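Local atomic coordinates of SusD superfamily protein (Bacteroides thetaiotaomicron VPI-5482, PDB entry 3HDX), a protein that probably binds polysaccharide at the outer membrane of a gut bacterium, as SusD-like proteins do in glycan uptake. Residues Y49-L54 against Y66-K71; N60-P65 against I456-S461. All coordinates share one frame; numbering follows the deposited sequence.

Contact 1: Y49-L54 against Y66-K71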
loop_
_atom_site.group_PDB
_atom_site.type_symbol
_atom_site.label_atom_id
_atom_site.label_comp_id
_atom_site.label_asym_id
_atom_site.label_seq_id
_atom_site.Cartn_x
_atom_site.Cartn_y
_atom_site.Cartn_z
ATOM N N TYR A 49 18.016 3.461 14.784
ATOM C CA TYR A 49 19.399 3.338 15.232
ATOM C C TYR A 49 19.977 4.650 15.743
ATOM O O TYR A 49 20.507 4.703 16.868
ATOM C CB TYR A 49 20.263 2.801 14.101
ATOM C CG TYR A 49 21.641 2.364 14.542
ATOM C CD1 TYR A 49 21.830 1.114 15.096
ATOM C CD2 TYR A 49 22.727 3.194 14.380
ATOM C CE1 TYR A 49 23.111 0.684 15.514
ATOM C CE2 TYR A 49 24.032 2.784 14.794
ATOM C CZ TYR A 49 24.195 1.544 15.370
ATOM O OH TYR A 49 25.461 1.119 15.763
ATOM N N LYS A 50 19.857 5.699 14.922
ATOM C CA LYS A 50 20.424 7.004 15.285
ATOM C C LYS A 50 19.715 8.248 14.833
ATOM O O LYS A 50 19.897 9.273 15.460
ATOM C CB LYS A 50 21.917 7.079 14.837
ATOM C CG LYS A 50 22.229 7.174 13.364
ATOM C CD LYS A 50 23.781 7.388 13.105
ATOM N N ARG A 51 18.936 8.190 13.747
ATOM C CA ARG A 51 18.379 9.418 13.174
ATOM C C ARG A 51 17.237 10.026 13.974
ATOM O O ARG A 51 16.194 9.406 14.140
ATOM C CB ARG A 51 17.965 9.198 11.729
ATOM C CG ARG A 51 19.122 9.080 10.799
ATOM C CD ARG A 51 18.768 8.805 9.387
ATOM N NE ARG A 51 17.807 9.741 8.806
ATOM C CZ ARG A 51 17.335 9.654 7.549
ATOM N NH1 ARG A 51 17.753 8.705 6.700
ATOM N NH2 ARG A 51 16.423 10.538 7.129
ATOM N N SER A 52 17.395 11.287 14.382
ATOM C CA SER A 52 16.340 11.962 15.144
ATOM C C SER A 52 15.109 12.245 14.265
ATOM O O SER A 52 13.994 12.264 14.773
ATOM C CB SER A 52 16.842 13.256 15.823
ATOM O OG SER A 52 17.899 12.984 16.740
ATOM N N ASP A 53 15.312 12.450 12.960
ATOM C CA ASP A 53 14.179 12.713 12.035
ATOM C C ASP A 53 13.268 11.484 11.913
ATOM O O ASP A 53 12.063 11.569 12.097
ATOM C CB ASP A 53 14.606 13.327 10.676
ATOM C CG ASP A 53 15.557 12.484 9.873
ATOM O OD1 ASP A 53 16.009 11.404 10.311
ATOM O OD2 ASP A 53 15.850 12.851 8.712
ATOM N N LEU A 54 13.882 10.329 11.714
ATOM C CA LEU A 54 13.123 9.042 11.690
ATOM C C LEU A 54 12.490 8.788 13.054
ATOM O O LEU A 54 11.353 8.357 13.136
ATOM C CB LEU A 54 14.049 7.902 11.286
ATOM C CG LEU A 54 14.693 7.927 9.898
ATOM C CD1 LEU A 54 15.575 6.700 9.667
ATOM C CD2 LEU A 54 13.640 8.018 8.777
ATOM N N TYR A 66 12.392 19.047 11.160
ATOM C CA TYR A 66 13.225 18.178 10.337
ATOM C C TYR A 66 12.765 18.275 8.904
ATOM O O TYR A 66 11.561 18.196 8.623
ATOM C CB TYR A 66 13.216 16.715 10.832
ATOM C CG TYR A 66 13.763 16.565 12.218
ATOM C CD1 TYR A 66 15.132 16.769 12.476
ATOM C CD2 TYR A 66 12.932 16.255 13.285
ATOM C CE1 TYR A 66 15.626 16.648 13.764
ATOM C CE2 TYR A 66 13.432 16.114 14.584
ATOM C CZ TYR A 66 14.766 16.328 14.815
ATOM O OH TYR A 66 15.246 16.202 16.098
ATOM N N ASP A 67 13.722 18.440 8.001
ATOM C CA ASP A 67 13.449 18.562 6.573
ATOM C C ASP A 67 12.662 17.342 6.009
ATOM O O ASP A 67 11.779 17.498 5.181
ATOM C CB ASP A 67 14.760 18.739 5.801
ATOM C CG ASP A 67 14.563 19.284 4.385
ATOM O OD1 ASP A 67 13.758 20.203 4.190
ATOM O OD2 ASP A 67 15.280 18.809 3.484
ATOM N N LEU A 68 12.984 16.141 6.491
ATOM C CA LEU A 68 12.285 14.931 6.049
ATOM C C LEU A 68 10.793 15.081 6.250
ATOM O O LEU A 68 10.013 14.722 5.364
ATOM C CB LEU A 68 12.753 13.691 6.822
ATOM C CG LEU A 68 11.992 12.374 6.532
ATOM C CD1 LEU A 68 12.110 11.993 5.054
ATOM C CD2 LEU A 68 12.554 11.235 7.444
ATOM N N LEU A 69 10.423 15.542 7.441
ATOM C CA LEU A 69 9.020 15.703 7.798
ATOM C C LEU A 69 8.335 16.723 6.895
ATOM O O LEU A 69 7.193 16.485 6.404
ATOM C CB LEU A 69 8.839 16.089 9.270
ATOM C CG LEU A 69 9.260 15.076 10.339
ATOM C CD1 LEU A 69 9.148 15.664 11.744
ATOM C CD2 LEU A 69 8.544 13.810 10.237
ATOM N N LYS A 70 9.022 17.840 6.636
ATOM C CA LYS A 70 8.464 18.869 5.771
ATOM C C LYS A 70 8.225 18.330 4.344
ATOM O O LYS A 70 7.173 18.569 3.737
ATOM C CB LYS A 70 9.387 20.103 5.762
ATOM C CG LYS A 70 9.504 20.759 7.129
ATOM C CD LYS A 70 10.326 22.013 7.091
ATOM C CE LYS A 70 10.418 22.557 8.499
ATOM N NZ LYS A 70 10.808 21.463 9.398
ATOM N N LYS A 71 9.199 17.605 3.808
ATOM C CA LYS A 71 9.109 17.017 2.459
ATOM C C LYS A 71 8.001 15.976 2.328
ATOM O O LYS A 71 7.217 15.978 1.366
ATOM C CB LYS A 71 10.441 16.371 2.081
ATOM C CG LYS A 71 11.563 17.383 1.806
ATOM C CD LYS A 71 12.868 16.616 1.642
ATOM C CE LYS A 71 13.973 17.395 0.927
ATOM N NZ LYS A 71 15.260 16.579 1.183
HETATM O O HOH W 1 15.366 15.493 8.075
#
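D53 and Y66 meet where the first turn of helix 52-58 comes up against Y66, at the N-cap position of helix 67-73, and apolar contact does most of the joining. The D53 backbone lies over one face of the Y66 ring in a CH-pi contact, CA standing 4.0 Å from the ring centroid and 17° off the normal. The carbonyl carbon of S52 lies over the same face, toward the hydroxyl end. Apart from the ring contact, the two leucines touch through one methyl each, L54 CD2 to L68 CD2 at 3.6 Å. L68 CB and CD2 also lie against the D53 carboxylate. This is surface packing between the starts of two consecutive helices, with L54 continuing inward onto I37 and L41 of helix 34-41.

Polar interactions settle how that carboxylate is turned. With chi1 at 60°, D53 CG is tucked between its own backbone N and carbonyl carbon, which swings the carboxylate back to R51. The arginine grips it side-on: NE gives a 2.9 Å bond to D53 OD1 on its syn lone pair, and NH2 bonds to D53 OD2, nearly straight at 165°.

No direct hydrogen bond crosses between the segments; a water does the bridging, donating to D53 OD2 at 2.8 Å and accepting from L68 N at 2.9 Å. The aspartate thus links the two helix starts through water, with a weak bond from L54 N at its own. The salt bridge fixes the rotation of its carboxylate and probably helps to keep it ionised.

Contact 2: N60-P65 against I456-S461; sequences NELNKP and IYWPVS
Neither N60-P65 nor I456-S461 forms regular helix or strand, and their CA atoms come closest at L62 and W458, 6.8 Å apart. N60, with positive phi, ends helix 52-58 in a Schellman motif; a type I beta turn from E61 to K64 follows, closed by K64 N to E61 O at 3.3 Å. The facing segment is extended from Y457 onward and reaches S461, which N-caps helix 462-467.

L62, inside the turn, points its side chain at this extended run. Its CG lies anti to the carbonyl carbon (chi1 -51°), which carries both methyls over the W458 indole. CD1 sits over the centre of that face, 3.7 Å from the centroid of the five-membered ring and 12° off the normal, a CH-pi contact. CD2 spreads over the six-membered ring, to 4.1 Å from W458 CH2, with the two side chains crossing at about a right angle. Beside them, L62 CB packs on P459 CD at 3.8 Å. In the conformer given, N63 OD1 passes alongside P459 CG, while its amide ND2 is held by the backbone oxygen of W477.

The loop between helices 52-58 and 67-73 is thereby seated on the linker joining helices 445-453 and 462-467. R42 and W477 also touch L62, N60 ND2 bonds to G455 O, and W458 reaches on to L69 and V72 of helix 67-73 and to I128 and W129 of helix 104-129.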
loop_
_atom_site.group_PDB
_atom_site.type_symbol
_atom_site.label_atom_id
_atom_site.label_comp_id
_atom_site.label_asym_id
_atom_site.label_seq_id
_atom_site.Cartn_x
_atom_site.Cartn_y
_atom_site.Cartn_z
ATOM N N ASN A 60 5.407 10.013 16.288
ATOM C CA ASN A 60 4.286 10.879 15.892
ATOM C C ASN A 60 4.495 12.362 16.271
ATOM O O ASN A 60 3.513 13.073 16.529
ATOM C CB ASN A 60 2.930 10.376 16.420
ATOM C CG ASN A 60 1.749 10.990 15.662
ATOM O OD1 ASN A 60 1.849 11.172 14.454
ATOM N ND2 ASN A 60 0.664 11.374 16.378
ATOM N N GLU A 61 5.767 12.808 16.279
ATOM C CA GLU A 61 6.132 14.202 16.576
ATOM C C GLU A 61 6.363 14.873 15.226
ATOM O O GLU A 61 7.478 15.277 14.882
ATOM C CB GLU A 61 7.390 14.249 17.448
ATOM C CG GLU A 61 7.181 13.739 18.847
ATOM C CD GLU A 61 6.434 14.733 19.728
ATOM O OE1 GLU A 61 6.177 15.863 19.249
ATOM O OE2 GLU A 61 6.124 14.375 20.893
ATOM N N LEU A 62 5.264 14.997 14.455
ATOM C CA LEU A 62 5.360 15.423 13.063
ATOM C C LEU A 62 5.567 16.920 12.792
ATOM O O LEU A 62 5.779 17.303 11.643
ATOM C CB LEU A 62 4.152 14.887 12.280
ATOM C CG LEU A 62 3.829 13.393 12.401
ATOM C CD1 LEU A 62 2.662 13.071 11.451
ATOM C CD2 LEU A 62 5.044 12.496 12.132
ATOM N N ASN A 63 5.498 17.698 13.873
ATOM C CA ASN A 63 5.792 19.151 13.839
ATOM C C ASN A 63 7.226 19.492 14.207
ATOM O O ASN A 63 7.605 20.699 14.216
ATOM C CB ASN A 63 4.841 19.940 14.746
ATOM C CG ASN A 63 3.727 20.556 14.000
ATOM O OD1 ASN A 63 3.636 20.450 12.772
ATOM N ND2 ASN A 63 2.851 21.216 14.735
ATOM N N LYS A 64 8.068 18.488 14.470
ATOM C CA LYS A 64 9.478 18.765 14.778
ATOM C C LYS A 64 10.186 19.324 13.544
ATOM O O LYS A 64 9.819 18.994 12.412
ATOM C CB LYS A 64 10.187 17.554 15.412
ATOM C CG LYS A 64 9.763 17.353 16.880
ATOM C CD LYS A 64 10.599 16.303 17.564
ATOM C CE LYS A 64 10.351 16.279 19.071
ATOM N NZ LYS A 64 11.000 15.128 19.818
ATOM N N PRO A 65 11.195 20.202 13.753
ATOM C CA PRO A 65 11.847 20.916 12.635
ATOM C C PRO A 65 12.873 20.103 11.830
ATOM O O PRO A 65 14.093 20.410 11.844
ATOM C CB PRO A 65 12.514 22.116 13.367
ATOM C CG PRO A 65 12.986 21.508 14.649
ATOM C CD PRO A 65 11.800 20.591 15.055
ATOM N N ILE A 456 -3.908 11.751 13.969
ATOM C CA ILE A 456 -3.588 10.581 13.142
ATOM C C ILE A 456 -3.219 10.977 11.716
ATOM O O ILE A 456 -2.830 10.100 10.913
ATOM C CB ILE A 456 -4.744 9.553 13.085
ATOM C CG1 ILE A 456 -6.045 10.172 12.532
ATOM C CG2 ILE A 456 -4.896 8.854 14.462
ATOM C CD1 ILE A 456 -7.049 9.126 12.051
ATOM N N TYR A 457 -3.310 12.265 11.378
ATOM C CA TYR A 457 -2.898 12.736 10.046
ATOM C C TYR A 457 -1.623 13.542 10.130
ATOM O O TYR A 457 -1.153 13.930 11.214
ATOM C CB TYR A 457 -4.033 13.566 9.430
ATOM C CG TYR A 457 -5.315 12.788 9.346
ATOM C CD1 TYR A 457 -5.368 11.634 8.599
ATOM C CD2 TYR A 457 -6.468 13.196 10.006
ATOM C CE1 TYR A 457 -6.518 10.907 8.493
ATOM C CE2 TYR A 457 -7.639 12.444 9.935
ATOM C CZ TYR A 457 -7.651 11.288 9.158
ATOM O OH TYR A 457 -8.799 10.505 8.999
ATOM N N TRP A 458 -1.027 13.734 8.972
ATOM C CA TRP A 458 0.174 14.546 8.811
ATOM C C TRP A 458 -0.205 16.003 8.694
ATOM O O TRP A 458 -1.295 16.359 8.219
ATOM C CB TRP A 458 0.977 14.145 7.553
ATOM C CG TRP A 458 1.762 12.926 7.784
ATOM C CD1 TRP A 458 1.274 11.638 7.942
ATOM C CD2 TRP A 458 3.186 12.839 7.883
ATOM N NE1 TRP A 458 2.331 10.773 8.134
ATOM C CE2 TRP A 458 3.514 11.471 8.082
ATOM C CE3 TRP A 458 4.230 13.790 7.801
ATOM C CZ2 TRP A 458 4.848 11.030 8.264
ATOM C CZ3 TRP A 458 5.548 13.343 7.940
ATOM C CH2 TRP A 458 5.844 11.976 8.176
ATOM N N PRO A 459 0.704 16.895 9.117
ATOM C CA PRO A 459 0.460 18.307 8.842
ATOM C C PRO A 459 0.501 18.576 7.323
ATOM O O PRO A 459 1.102 17.809 6.581
ATOM C CB PRO A 459 1.643 18.998 9.520
ATOM C CG PRO A 459 2.633 18.013 9.756
ATOM C CD PRO A 459 1.993 16.684 9.783
ATOM N N VAL A 460 -0.198 19.632 6.902
ATOM C CA VAL A 460 -0.086 20.185 5.571
ATOM C C VAL A 460 1.217 21.018 5.537
ATOM O O VAL A 460 1.525 21.752 6.469
ATOM C CB VAL A 460 -1.328 21.051 5.213
ATOM C CG1 VAL A 460 -1.195 21.708 3.818
ATOM C CG2 VAL A 460 -2.585 20.198 5.289
ATOM N N SER A 461 1.995 20.872 4.477
ATOM C CA SER A 461 3.242 21.631 4.352
ATOM C C SER A 461 2.934 23.131 4.357
ATOM O O SER A 461 1.997 23.597 3.699
ATOM C CB SER A 461 3.983 21.283 3.066
ATOM O OG SER A 461 5.038 22.233 2.841
#

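How the contacts relate
Following the chain from the N terminus, Y49-L54 leads into helix 52-58, N60-P65 makes the turn after it, and Y66-K71 starts helix 67-73. Contact 1 closes the short run that holds the rest of helix 52-58 and the turn after it, with only 11 residues between its segments. Contact 2 starts inside that loop and closes a far longer one, spanning 390 residues to I456-S461 near the C terminus, so the two cross rather than nest. Their centres lie 11 Å apart, joined mainly by L69, whose CD1 packs against the backbone oxygens of E61, L62 and K64. A local pairing of early helices is thus tied to the C-terminal part of the fold.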